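Local coordinates for protein FACT complex subunit (Chaetomium thermophilum var. thermophilum, PDB 4KHB) that forms part of the Spt16 subunit of FACT, a histone chaperone complex that probably reorganizes nucleosomes during transcription, DNA replication and repair, at residues N16-K21 against P44-I49; I27-K32 against A110-N115. One frame throughout, in Å; residues are numbered along the deposited sequence.

Contact 1 of 2, residues N16-K21 against P44-I49; sequences NQLPPK and PVPFHI
An apolar contact between one leucine and two prolines lays the N-terminal arm, residues 16-21, against strand 43-48, the last strand of the first antiparallel sheet. L18 does all the touching from the arm, and its two methyls divide the work. CD1 meets P44 CG at 4.4 Å, while CD2 reaches P46 CG at 4.3 Å. The leucine fork thus spans two residues of the strand, with both proline rings on the side turned to the arm. V45, between them, points the opposite way. With chi1 at -77° and chi2 at 163°, the branch of L18 is carried out from the arm so that one methyl is offered to each ring. Both distances exceed ordinary methyl contact and only 94 Å² is buried in all, so this is a light touch; the backbones stay apart, with the CA atoms of L18 and P44 8.5 Å from each other.

The sheet belongs to the first half of a PH-like domain, the dimerization domain of Spt16 (Spt16D), which here pairs with Pob3N. Strand 43-48 bonds to strand 35-40 through V45 and F47, whereas P44 and P46 have no N-H to give. On its other face the strand meets the partner subunit: V45 packs on A129 and F47 on W108 of the Pob3N chain. The backbone of H48 also hydrogen-bonds to the Pob3N chain. Before and after L18 the arm makes short 3-10 turns, at 16-17 and 20-21, and the extended residues L18 and P19 between them bring the leucine over the strand while P19 turns to Y12.

Contact 2 of 2, residues I27-K32 against A110-N115; sequences IVIDQK and ANQISN
Two glutamine amides, those of Q31 and Q112, meet with their planes 34° apart, and an isoleucine lies over one of them. Q31 NE2 donates to Q112 OE1 at 2.7 Å, but the N-H...O angle is 129°, so the bond is short yet bent and counts as weak. The donor comes in tilted from the Q112 amide plane, on the same side from which I29 covers that group: I29 CG1 stands over Q112 NE2 at 4.0 Å. Q112 runs out extended beyond CG (chi2 -168°) to bring its amide across to the strand, whereas the chain of Q31 folds at chi2 (79°) to turn its amide back toward the helix.

Beneath this polar pair, I29 CD1 touches I113 CG1 at 4.0 Å, the two side chains crossing at about a right angle. I109 and L116 of the same helix also pack on I29, so one residue of strand 28-30 is received by several residues of helix 103-121. This is the C-terminal helix of the PH-like fold, packed against the first strand of the first sheet. Within the helix, A110 O accepts from both S114 N and S114 OG, which arrive from opposite faces of its plane; the OG bond is 2.8 Å long.

The apolar contact of I29 with the buried I113 therefore probably carries most of the attraction, while the weak, bent amide bond, with Q31 exposed, is likely to face competition from water.

Overall arrangement
From the N terminus, the arm 16-21 is laid down first, then strand 28-30 follows, and the chain runs through strand 35-40 before residues 44-49 return to the arm and close the 22-residue loop of contact 1. Contact 2 begins inside that loop, at 27-32, and closes much later, after the second sheet, at helix 103-121; the two therefore cross. Their centres lie 12 Å apart. P19 packs on V28 and D30, and I49 CD1 comes to 3.9 Å from I113 O, so each side of contact 1 meets a side of contact 2. Together they tie the arm and helix to opposite outer strands of the first sheet.

Contact 1 of 2, residues N16-K21 against P44-I49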
loop_
_atom_site.group_PDB
_atom_site.type_symbol
_atom_site.label_atom_id
_atom_site.label_comp_id
_atom_site.label_asym_id
_atom_site.label_seq_id
_atom_site.Cartn_x
_atom_site.Cartn_y
_atom_site.Cartn_z
ATOM N N ASN A 16 -9.670 -4.605 -12.580
ATOM C CA ASN A 16 -9.413 -4.266 -13.981
ATOM C C ASN A 16 -9.879 -2.873 -14.403
ATOM O O ASN A 16 -9.668 -2.464 -15.546
ATOM C CB ASN A 16 -9.963 -5.346 -14.930
ATOM C CG ASN A 16 -11.488 -5.402 -14.950
ATOM O OD1 ASN A 16 -12.169 -4.614 -14.291
ATOM N ND2 ASN A 16 -12.028 -6.339 -15.717
ATOM N N GLN A 17 -10.511 -2.153 -13.480
ATOM C CA GLN A 17 -10.952 -0.791 -13.756
ATOM C C GLN A 17 -9.894 0.233 -13.369
ATOM O O GLN A 17 -10.059 1.426 -13.618
ATOM C CB GLN A 17 -12.263 -0.473 -13.031
ATOM C CG GLN A 17 -13.196 -1.647 -12.849
ATOM C CD GLN A 17 -14.452 -1.263 -12.092
ATOM O OE1 GLN A 17 -14.489 -1.320 -10.865
ATOM N NE2 GLN A 17 -15.487 -0.869 -12.821
ATOM N N LEU A 18 -8.818 -0.237 -12.746
ATOM C CA LEU A 18 -7.705 0.635 -12.400
ATOM C C LEU A 18 -6.967 1.055 -13.670
ATOM O O LEU A 18 -6.766 0.240 -14.572
ATOM C CB LEU A 18 -6.759 -0.060 -11.414
ATOM C CG LEU A 18 -7.269 -0.111 -9.971
ATOM C CD1 LEU A 18 -6.522 -1.139 -9.127
ATOM C CD2 LEU A 18 -7.172 1.265 -9.342
ATOM N N PRO A 19 -6.572 2.337 -13.745
ATOM C CA PRO A 19 -5.825 2.871 -14.894
ATOM C C PRO A 19 -4.508 2.123 -15.087
ATOM O O PRO A 19 -3.804 1.884 -14.109
ATOM C CB PRO A 19 -5.554 4.331 -14.508
ATOM C CG PRO A 19 -6.411 4.626 -13.327
ATOM C CD PRO A 19 -6.835 3.344 -12.701
ATOM N N PRO A 20 -4.189 1.739 -16.336
ATOM C CA PRO A 20 -3.048 0.860 -16.627
ATOM C C PRO A 20 -1.690 1.382 -16.152
ATOM O O PRO A 20 -0.798 0.571 -15.894
ATOM C CB PRO A 20 -3.068 0.762 -18.159
ATOM C CG PRO A 20 -4.494 0.981 -18.517
ATOM C CD PRO A 20 -4.973 2.029 -17.549
ATOM N N LYS A 21 -1.533 2.698 -16.037
ATOM C CA LYS A 21 -0.265 3.274 -15.598
ATOM C C LYS A 21 -0.030 3.068 -14.102
ATOM O O LYS A 21 1.013 3.455 -13.570
ATOM C CB LYS A 21 -0.177 4.761 -15.951
ATOM C CG LYS A 21 -0.031 5.059 -17.430
ATOM C CD LYS A 21 0.322 6.522 -17.628
ATOM C CE LYS A 21 0.743 6.799 -19.055
ATOM N NZ LYS A 21 2.101 7.411 -19.055
ATOM N N PRO A 44 -1.403 0.004 -5.469
ATOM C CA PRO A 44 -2.152 1.168 -5.951
ATOM C C PRO A 44 -3.415 1.380 -5.132
ATOM O O PRO A 44 -4.349 0.583 -5.234
ATOM C CB PRO A 44 -2.515 0.778 -7.385
ATOM C CG PRO A 44 -2.517 -0.725 -7.384
ATOM C CD PRO A 44 -1.484 -1.145 -6.389
ATOM N N VAL A 45 -3.450 2.446 -4.338
ATOM C CA VAL A 45 -4.577 2.669 -3.443
ATOM C C VAL A 45 -5.427 3.851 -3.890
ATOM O O VAL A 45 -4.944 4.981 -3.962
ATOM C CB VAL A 45 -4.112 2.890 -1.995
ATOM C CG1 VAL A 45 -5.313 3.038 -1.074
ATOM C CG2 VAL A 45 -3.231 1.738 -1.542
ATOM N N PRO A 46 -6.707 3.585 -4.190
ATOM C CA PRO A 46 -7.650 4.616 -4.636
ATOM C C PRO A 46 -8.137 5.483 -3.484
ATOM O O PRO A 46 -8.393 4.965 -2.397
ATOM C CB PRO A 46 -8.829 3.802 -5.197
ATOM C CG PRO A 46 -8.335 2.387 -5.312
ATOM C CD PRO A 46 -7.295 2.236 -4.256
ATOM N N PHE A 47 -8.255 6.784 -3.725
ATOM C CA PHE A 47 -8.929 7.680 -2.794
ATOM C C PHE A 47 -9.871 8.580 -3.583
ATOM O O PHE A 47 -9.450 9.290 -4.500
ATOM C CB PHE A 47 -7.917 8.509 -2.000
ATOM C CG PHE A 47 -7.157 7.719 -0.970
ATOM C CD1 PHE A 47 -7.710 7.478 0.283
ATOM C CD2 PHE A 47 -5.893 7.218 -1.249
ATOM C CE1 PHE A 47 -7.013 6.753 1.241
ATOM C CE2 PHE A 47 -5.190 6.493 -0.296
ATOM C CZ PHE A 47 -5.753 6.259 0.949
ATOM N N HIS A 48 -11.151 8.542 -3.229
ATOM C CA HIS A 48 -12.161 9.311 -3.945
ATOM C C HIS A 48 -12.017 10.792 -3.625
ATOM O O HIS A 48 -11.556 11.153 -2.542
ATOM C CB HIS A 48 -13.556 8.812 -3.575
ATOM C CG HIS A 48 -14.630 9.251 -4.523
ATOM N ND1 HIS A 48 -15.205 10.502 -4.469
ATOM C CD2 HIS A 48 -15.238 8.600 -5.541
ATOM C CE1 HIS A 48 -16.120 10.604 -5.417
ATOM N NE2 HIS A 48 -16.159 9.464 -6.083
ATOM N N ILE A 49 -12.402 11.645 -4.569
ATOM C CA ILE A 49 -12.243 13.087 -4.407
ATOM C C ILE A 49 -13.098 13.658 -3.270
ATOM O O ILE A 49 -12.734 14.665 -2.653
ATOM C CB ILE A 49 -12.541 13.839 -5.725
ATOM C CG1 ILE A 49 -12.047 15.283 -5.653
ATOM C CG2 ILE A 49 -14.024 13.811 -6.030
ATOM C CD1 ILE A 49 -10.544 15.411 -5.607
#

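Contact 2 of 2, residues I27-K32 against A110-N115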
loop_
_atom_site.group_PDB
_atom_site.type_symbol
_atom_site.label_atom_id
_atom_site.label_comp_id
_atom_site.label_asym_id
_atom_site.label_seq_id
_atom_site.Cartn_x
_atom_site.Cartn_y
_atom_site.Cartn_z
ATOM N N ILE A 27 1.887 8.033 -8.783
ATOM C CA ILE A 27 0.621 8.705 -8.526
ATOM C C ILE A 27 -0.175 8.849 -9.824
ATOM O O ILE A 27 0.351 9.325 -10.832
ATOM C CB ILE A 27 0.848 10.096 -7.891
ATOM C CG1 ILE A 27 1.509 9.955 -6.515
ATOM C CG2 ILE A 27 -0.462 10.847 -7.761
ATOM C CD1 ILE A 27 1.847 11.281 -5.852
ATOM N N VAL A 28 -1.437 8.432 -9.800
ATOM C CA VAL A 28 -2.287 8.502 -10.984
ATOM C C VAL A 28 -3.581 9.243 -10.679
ATOM O O VAL A 28 -4.258 8.940 -9.692
ATOM C CB VAL A 28 -2.634 7.086 -11.508
ATOM C CG1 VAL A 28 -3.645 7.166 -12.638
ATOM C CG2 VAL A 28 -1.384 6.363 -11.972
ATOM N N ILE A 29 -3.920 10.217 -11.520
ATOM C CA ILE A 29 -5.189 10.919 -11.380
ATOM C C ILE A 29 -6.164 10.327 -12.381
ATOM O O ILE A 29 -5.870 10.259 -13.576
ATOM C CB ILE A 29 -5.053 12.438 -11.639
ATOM C CG1 ILE A 29 -3.868 13.016 -10.859
ATOM C CG2 ILE A 29 -6.362 13.163 -11.309
ATOM C CD1 ILE A 29 -4.070 13.041 -9.357
ATOM N N ASP A 30 -7.316 9.882 -11.892
ATOM C CA ASP A 30 -8.328 9.317 -12.767
ATOM C C ASP A 30 -9.541 10.217 -12.666
ATOM O O ASP A 30 -10.473 9.944 -11.903
ATOM C CB ASP A 30 -8.678 7.883 -12.359
ATOM C CG ASP A 30 -9.523 7.169 -13.402
ATOM O OD1 ASP A 30 -9.923 7.811 -14.399
ATOM O OD2 ASP A 30 -9.787 5.961 -13.228
ATOM N N GLN A 31 -9.507 11.301 -13.436
ATOM C CA GLN A 31 -10.557 12.305 -13.416
ATOM C C GLN A 31 -11.873 11.633 -13.755
ATOM O O GLN A 31 -12.935 12.047 -13.299
ATOM C CB GLN A 31 -10.264 13.440 -14.407
ATOM C CG GLN A 31 -8.899 14.114 -14.260
ATOM C CD GLN A 31 -7.772 13.310 -14.882
ATOM O OE1 GLN A 31 -7.979 12.193 -15.358
ATOM N NE2 GLN A 31 -6.572 13.881 -14.891
ATOM N N LYS A 32 -11.778 10.567 -14.541
ATOM C CA LYS A 32 -12.943 9.875 -15.047
ATOM C C LYS A 32 -13.809 9.289 -13.950
ATOM O O LYS A 32 -15.040 9.323 -14.015
ATOM C CB LYS A 32 -12.493 8.731 -15.956
ATOM C CG LYS A 32 -12.810 8.913 -17.423
ATOM C CD LYS A 32 -14.213 9.408 -17.636
ATOM C CE LYS A 32 -14.217 10.912 -17.773
ATOM N NZ LYS A 32 -15.068 11.373 -18.836
ATOM N N ALA A 110 -1.128 18.817 -8.008
ATOM C CA ALA A 110 -1.806 19.657 -7.026
ATOM C C ALA A 110 -2.938 20.471 -7.643
ATOM O O ALA A 110 -3.976 20.681 -7.014
ATOM C CB ALA A 110 -0.807 20.580 -6.344
ATOM N N ASN A 111 -2.730 20.929 -8.873
ATOM C CA ASN A 111 -3.727 21.731 -9.574
ATOM C C ASN A 111 -4.914 20.897 -10.040
ATOM O O ASN A 111 -6.059 21.329 -9.930
ATOM C CB ASN A 111 -3.087 22.460 -10.761
ATOM C CG ASN A 111 -2.019 23.446 -10.331
ATOM O OD1 ASN A 111 -2.113 24.063 -9.268
ATOM N ND2 ASN A 111 -0.994 23.599 -11.158
ATOM N N GLN A 112 -4.633 19.711 -10.576
ATOM C CA GLN A 112 -5.684 18.793 -11.010
ATOM C C GLN A 112 -6.593 18.390 -9.851
ATOM O O GLN A 112 -7.813 18.305 -10.009
ATOM C CB GLN A 112 -5.075 17.534 -11.641
ATOM C CG GLN A 112 -4.308 17.756 -12.936
ATOM C CD GLN A 112 -3.989 16.452 -13.647
ATOM O OE1 GLN A 112 -4.811 15.921 -14.393
ATOM N NE2 GLN A 112 -2.791 15.928 -13.414
ATOM N N ILE A 113 -5.990 18.140 -8.691
ATOM C CA ILE A 113 -6.736 17.752 -7.496
ATOM C C ILE A 113 -7.596 18.901 -6.980
ATOM O O ILE A 113 -8.769 18.712 -6.653
ATOM C CB ILE A 113 -5.785 17.261 -6.373
ATOM C CG1 ILE A 113 -5.126 15.937 -6.770
ATOM C CG2 ILE A 113 -6.532 17.098 -5.058
ATOM C CD1 ILE A 113 -3.997 15.509 -5.850
ATOM N N SER A 114 -7.010 20.094 -6.919
ATOM C CA SER A 114 -7.732 21.281 -6.480
ATOM C C SER A 114 -8.883 21.576 -7.436
ATOM O O SER A 114 -9.975 21.953 -7.011
ATOM C CB SER A 114 -6.798 22.492 -6.389
ATOM O OG SER A 114 -5.700 22.243 -5.528
ATOM N N ASN A 115 -8.626 21.398 -8.729
ATOM C CA ASN A 115 -9.620 21.657 -9.765
ATOM C C ASN A 115 -10.747 20.625 -9.734
ATOM O O ASN A 115 -11.907 20.952 -9.988
ATOM C CB ASN A 115 -8.948 21.710 -11.146
ATOM C CG ASN A 115 -9.910 22.080 -12.262
ATOM O OD1 ASN A 115 -10.924 22.742 -12.032
ATOM N ND2 ASN A 115 -9.591 21.661 -13.479
#